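Local coordinates for peptide ABC transporter, peptide-binding protein (Enterococcus faecalis, PDB 3O6P) that probably binds peptides outside the cell for uptake by an ABC transporter, the present chain being one piece of that solute-binding protein, at residues 182-194 / 208-221. Sequence-based numbering, arbitrary orientation. Where two conformers were deposited one is given.
Sequences YNNAEFDKFVKAA and DMLNAEKTIMGDMG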
loop_
_atom_site.group_PDB
_atom_site.type_symbol
_atom_site.label_atom_id
_atom_site.label_comp_id
_atom_site.label_asym_id
_atom_site.label_seq_id
_atom_site.Cartn_x
_atom_site.Cartn_y
_atom_site.Cartn_z
ATOM N N TYR A 182 8.796 -5.626 0.962
ATOM C CA TYR A 182 7.785 -6.416 1.633
ATOM C C TYR A 182 8.120 -7.873 1.354
ATOM O O TYR A 182 8.495 -8.243 0.233
ATOM C CB TYR A 182 6.426 -6.106 1.032
ATOM C CG TYR A 182 5.296 -6.979 1.531
ATOM C CD1 TYR A 182 4.890 -6.921 2.872
ATOM C CD2 TYR A 182 4.599 -7.830 0.651
ATOM C CE1 TYR A 182 3.820 -7.690 3.329
ATOM C CE2 TYR A 182 3.508 -8.611 1.093
ATOM C CZ TYR A 182 3.118 -8.516 2.433
ATOM O OH TYR A 182 2.070 -9.267 2.906
ATOM N N ASN A 183 8.009 -8.695 2.386
ATOM C CA ASN A 183 8.374 -10.096 2.270
ATOM C C ASN A 183 7.458 -10.950 3.136
ATOM O O ASN A 183 7.674 -11.119 4.351
ATOM C CB ASN A 183 9.854 -10.315 2.635
ATOM C CG ASN A 183 10.334 -11.743 2.325
ATOM O OD1 ASN A 183 9.547 -12.675 2.221
ATOM N ND2 ASN A 183 11.629 -11.904 2.189
ATOM N N ASN A 184 6.426 -11.479 2.497
ATOM C CA ASN A 184 5.474 -12.345 3.153
ATOM C C ASN A 184 5.433 -13.634 2.338
ATOM O O ASN A 184 5.078 -13.632 1.148
ATOM C CB ASN A 184 4.103 -11.640 3.198
ATOM C CG ASN A 184 3.016 -12.490 3.856
ATOM O OD1 ASN A 184 2.761 -13.598 3.437
ATOM N ND2 ASN A 184 2.351 -11.941 4.870
ATOM N N ALA A 185 5.824 -14.724 2.991
ATOM C CA ALA A 185 5.914 -16.040 2.346
ATOM C C ALA A 185 4.586 -16.522 1.739
ATOM O O ALA A 185 4.581 -17.119 0.642
ATOM C CB ALA A 185 6.502 -17.081 3.306
ATOM N N GLU A 186 3.472 -16.280 2.420
ATOM C CA GLU A 186 2.171 -16.663 1.859
ATOM C C GLU A 186 1.786 -15.803 0.674
ATOM O O GLU A 186 1.242 -16.307 -0.318
ATOM C CB GLU A 186 1.083 -16.653 2.927
ATOM C CG GLU A 186 1.117 -17.921 3.742
ATOM C CD GLU A 186 1.048 -19.145 2.857
ATOM O OE1 GLU A 186 2.041 -19.905 2.798
ATOM O OE2 GLU A 186 0.009 -19.345 2.208
ATOM N N PHE A 187 2.091 -14.510 0.756
ATOM C CA PHE A 187 1.842 -13.655 -0.396
ATOM C C PHE A 187 2.600 -14.185 -1.615
ATOM O O PHE A 187 1.994 -14.374 -2.706
ATOM C CB PHE A 187 2.222 -12.207 -0.132
ATOM C CG PHE A 187 1.880 -11.295 -1.284
ATOM C CD1 PHE A 187 0.576 -10.774 -1.415
ATOM C CD2 PHE A 187 2.844 -10.974 -2.244
ATOM C CE1 PHE A 187 0.240 -9.940 -2.454
ATOM C CE2 PHE A 187 2.519 -10.132 -3.321
ATOM C CZ PHE A 187 1.211 -9.617 -3.437
ATOM N N ASP A 188 3.900 -14.464 -1.427
ATOM C CA ASP A 188 4.713 -14.991 -2.529
ATOM C C ASP A 188 4.089 -16.271 -3.092
ATOM O O ASP A 188 4.014 -16.457 -4.330
ATOM C CB ASP A 188 6.133 -15.333 -2.064
ATOM C CG ASP A 188 7.087 -14.141 -2.082
ATOM O OD1 ASP A 188 6.664 -12.970 -2.234
ATOM O OD2 ASP A 188 8.293 -14.404 -1.915
ATOM N N LYS A 189 3.654 -17.153 -2.190
ATOM C CA LYS A 189 3.067 -18.429 -2.573
ATOM C C LYS A 189 1.884 -18.196 -3.495
ATOM O O LYS A 189 1.806 -18.781 -4.563
ATOM C CB LYS A 189 2.624 -19.228 -1.336
ATOM C CG LYS A 189 2.136 -20.648 -1.656
ATOM C CD LYS A 189 1.466 -21.279 -0.466
ATOM C CE LYS A 189 0.007 -20.849 -0.389
ATOM N NZ LYS A 189 -0.693 -21.504 0.745
ATOM N N PHE A 190 0.966 -17.328 -3.085
ATOM C CA PHE A 190 -0.243 -17.086 -3.872
ATOM C C PHE A 190 0.063 -16.397 -5.217
ATOM O O PHE A 190 -0.452 -16.824 -6.269
ATOM C CB PHE A 190 -1.251 -16.250 -3.059
ATOM C CG PHE A 190 -1.838 -16.966 -1.860
ATOM C CD1 PHE A 190 -2.457 -18.209 -1.984
ATOM C CD2 PHE A 190 -1.842 -16.334 -0.606
ATOM C CE1 PHE A 190 -3.039 -18.842 -0.840
ATOM C CE2 PHE A 190 -2.411 -16.949 0.530
ATOM C CZ PHE A 190 -3.005 -18.211 0.407
ATOM N N VAL A 191 0.884 -15.346 -5.176
ATOM C CA VAL A 191 1.066 -14.532 -6.370
ATOM C C VAL A 191 1.859 -15.271 -7.437
ATOM O O VAL A 191 1.608 -15.096 -8.631
ATOM C CB VAL A 191 1.622 -13.103 -6.060
ATOM C CG1 VAL A 191 3.071 -13.143 -5.593
ATOM C CG2 VAL A 191 1.484 -12.226 -7.278
ATOM N N LYS A 192 2.793 -16.114 -7.008
ATOM C CA LYS A 192 3.557 -16.937 -7.932
ATOM C C LYS A 192 2.689 -18.051 -8.504
ATOM O O LYS A 192 2.727 -18.310 -9.704
ATOM C CB LYS A 192 4.777 -17.530 -7.228
ATOM C CG LYS A 192 5.777 -16.495 -6.746
ATOM C CD LYS A 192 6.896 -16.285 -7.741
ATOM C CE LYS A 192 7.955 -15.308 -7.199
ATOM N NZ LYS A 192 9.033 -15.941 -6.371
ATOM N N ALA A 193 1.898 -18.698 -7.648
ATOM C CA ALA A 193 0.981 -19.756 -8.103
ATOM C C ALA A 193 0.084 -19.243 -9.231
ATOM O O ALA A 193 -0.198 -19.981 -10.181
ATOM C CB ALA A 193 0.134 -20.319 -6.947
ATOM N N ALA A 194 -0.320 -17.976 -9.142
ATOM C CA ALA A 194 -1.153 -17.326 -10.156
ATOM C C ALA A 194 -0.398 -17.022 -11.450
ATOM O O ALA A 194 -0.959 -17.125 -12.536
ATOM C CB ALA A 194 -1.767 -16.040 -9.599
ATOM N N ASP A 208 -6.161 -17.818 -6.213
ATOM C CA ASP A 208 -4.789 -17.462 -5.802
ATOM C C ASP A 208 -4.600 -15.934 -5.758
ATOM O O ASP A 208 -4.023 -15.381 -4.800
ATOM C CB ASP A 208 -3.770 -18.089 -6.751
ATOM C CG ASP A 208 -3.549 -19.564 -6.475
ATOM O OD1 ASP A 208 -3.663 -19.979 -5.295
ATOM O OD2 ASP A 208 -3.216 -20.299 -7.425
HETATM N N MSE A 209 -5.117 -15.243 -6.768
HETATM C CA MSE A 209 -4.972 -13.789 -6.798
HETATM C C MSE A 209 -5.784 -13.131 -5.686
HETATM O O MSE A 209 -5.300 -12.193 -5.038
HETATM C CB MSE A 209 -5.351 -13.224 -8.157
HETATM C CG MSE A 209 -4.368 -13.686 -9.261
HETATM SE SE MSE A 209 -4.709 -12.845 -10.948
HETATM C CE MSE A 209 -6.493 -13.529 -11.286
ATOM N N LEU A 210 -7.012 -13.617 -5.452
ATOM C CA LEU A 210 -7.819 -13.116 -4.315
ATOM C C LEU A 210 -7.099 -13.307 -2.981
ATOM O O LEU A 210 -7.078 -12.401 -2.135
ATOM C CB LEU A 210 -9.169 -13.832 -4.246
ATOM C CG LEU A 210 -10.218 -13.406 -5.266
ATOM C CD1 LEU A 210 -11.396 -14.370 -5.129
ATOM C CD2 LEU A 210 -10.665 -11.980 -4.993
ATOM N N ASN A 211 -6.519 -14.492 -2.794
ATOM C CA ASN A 211 -5.758 -14.760 -1.595
ATOM C C ASN A 211 -4.525 -13.869 -1.441
ATOM O O ASN A 211 -4.206 -13.449 -0.310
ATOM C CB ASN A 211 -5.406 -16.251 -1.485
ATOM C CG ASN A 211 -6.562 -17.074 -0.962
ATOM O OD1 ASN A 211 -7.245 -16.661 -0.027
ATOM N ND2 ASN A 211 -6.782 -18.257 -1.558
ATOM N N ALA A 212 -3.867 -13.567 -2.563
ATOM C CA ALA A 212 -2.743 -12.622 -2.554
ATOM C C ALA A 212 -3.198 -11.244 -2.088
ATOM O O ALA A 212 -2.608 -10.655 -1.162
ATOM C CB ALA A 212 -2.083 -12.528 -3.924
ATOM N N GLU A 213 -4.269 -10.732 -2.697
ATOM C CA GLU A 213 -4.809 -9.415 -2.275
ATOM C C GLU A 213 -5.139 -9.432 -0.783
ATOM O O GLU A 213 -4.778 -8.514 -0.063
ATOM C CB GLU A 213 -6.073 -9.079 -3.099
ATOM C CG GLU A 213 -6.898 -7.877 -2.593
ATOM C CD GLU A 213 -6.409 -6.490 -3.036
ATOM O OE1 GLU A 213 -5.547 -6.366 -3.932
ATOM O OE2 GLU A 213 -6.933 -5.498 -2.478
ATOM N N LYS A 214 -5.857 -10.450 -0.328
ATOM C CA LYS A 214 -6.272 -10.503 1.089
ATOM C C LYS A 214 -5.060 -10.635 1.998
ATOM O O LYS A 214 -5.084 -10.179 3.148
ATOM C CB LYS A 214 -7.273 -11.625 1.346
ATOM C CG LYS A 214 -8.612 -11.392 0.632
ATOM C CD LYS A 214 -9.710 -12.311 1.080
ATOM C CE LYS A 214 -9.624 -13.672 0.539
ATOM N NZ LYS A 214 -10.899 -14.426 0.948
ATOM N N THR A 215 -3.992 -11.262 1.502
ATOM C CA THR A 215 -2.800 -11.423 2.351
ATOM C C THR A 215 -2.073 -10.086 2.558
ATOM O O THR A 215 -1.793 -9.695 3.691
ATOM C CB THR A 215 -1.838 -12.447 1.747
ATOM O OG1 THR A 215 -2.510 -13.721 1.665
ATOM C CG2 THR A 215 -0.578 -12.599 2.623
ATOM N N ILE A 216 -1.799 -9.380 1.474
ATOM C CA ILE A 216 -1.080 -8.101 1.599
ATOM C C ILE A 216 -1.923 -7.039 2.296
ATOM O O ILE A 216 -1.391 -6.234 3.052
ATOM C CB ILE A 216 -0.486 -7.613 0.256
ATOM C CG1 ILE A 216 0.500 -6.461 0.495
ATOM C CG2 ILE A 216 -1.583 -7.281 -0.763
ATOM C CD1 ILE A 216 1.319 -6.118 -0.743
HETATM N N MSE A 217 -3.247 -7.066 2.096
HETATM C CA MSE A 217 -4.090 -6.124 2.844
HETATM C C MSE A 217 -4.221 -6.524 4.295
HETATM O O MSE A 217 -4.344 -5.657 5.183
HETATM C CB MSE A 217 -5.446 -5.975 2.166
HETATM C CG MSE A 217 -5.306 -5.209 0.845
HETATM SE SE MSE A 217 -4.699 -3.360 1.016
HETATM C CE MSE A 217 -2.791 -3.615 0.743
ATOM N N GLY A 218 -4.149 -7.838 4.552
ATOM C CA GLY A 218 -4.291 -8.348 5.928
ATOM C C GLY A 218 -3.114 -8.007 6.824
ATOM O O GLY A 218 -3.286 -7.867 8.030
ATOM N N ASP A 219 -1.918 -7.894 6.255
ATOM C CA ASP A 219 -0.765 -7.435 7.053
ATOM C C ASP A 219 -0.285 -6.051 6.591
ATOM O O ASP A 219 0.795 -5.634 6.949
ATOM C CB ASP A 219 0.392 -8.478 7.199
ATOM C CG ASP A 219 1.204 -8.657 5.945
ATOM O OD1 ASP A 219 0.768 -8.170 4.872
ATOM O OD2 ASP A 219 2.296 -9.291 6.032
HETATM N N MSE A 220 -1.127 -5.354 5.815
HETATM C CA MSE A 220 -0.856 -4.003 5.297
HETATM C C MSE A 220 0.577 -3.835 4.804
HETATM O O MSE A 220 1.305 -2.934 5.232
HETATM C CB MSE A 220 -1.260 -2.906 6.314
HETATM C CG MSE A 220 -1.440 -1.528 5.709
HETATM SE SE MSE A 220 -2.921 -1.439 4.459
HETATM C CE MSE A 220 -4.389 -1.875 5.651
ATOM N N GLY A 221 0.955 -4.669 3.843
ATOM C CA GLY A 221 2.345 -4.679 3.377
ATOM C C GLY A 221 2.717 -3.445 2.583
ATOM O O GLY A 221 3.922 -3.096 2.487
HETATM O O HOH W 1 -2.987 -20.595 -10.034
#
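F190 drops as a knob into the hole formed by D208, N211, A212 and T215, locking the antiparallel helical hairpin of 185-195 and 202-218 in this part of a family 5 solute-binding protein. The axes of the two helical segments approach to 7.8 Å, a spacing that the small A212 permits: its CB lies 3.8 Å from F187 CE1. The F187 ring, swung by an anti chi1 (-176°) toward the buried side, turns its edge to A212 O and packs CE1 against I216 CG2. Farther along that side, A194 CB meets CG of selenomethionine M209, whose flexible chain runs on to helices 68-72 and 165-168. The other flank is more polar and partly open to solvent: a water joins A193 O to D208 OD2, whose carboxylate also forms a salt bridge with K204. At the other end D219, the first residue to leave the helix and part of its closing Schellman motif, grips the incoming loop with both oxygens: Y182 OH gives to OD1 (2.6 Å), N184 ND2 to OD2 (2.9 Å). N184 suits this N-cap, as its OD1 accepts from F187 N. On the F190 ring, N211 CB sits 3.4 Å from the centroid, a CH-pi contact only 3° off the normal.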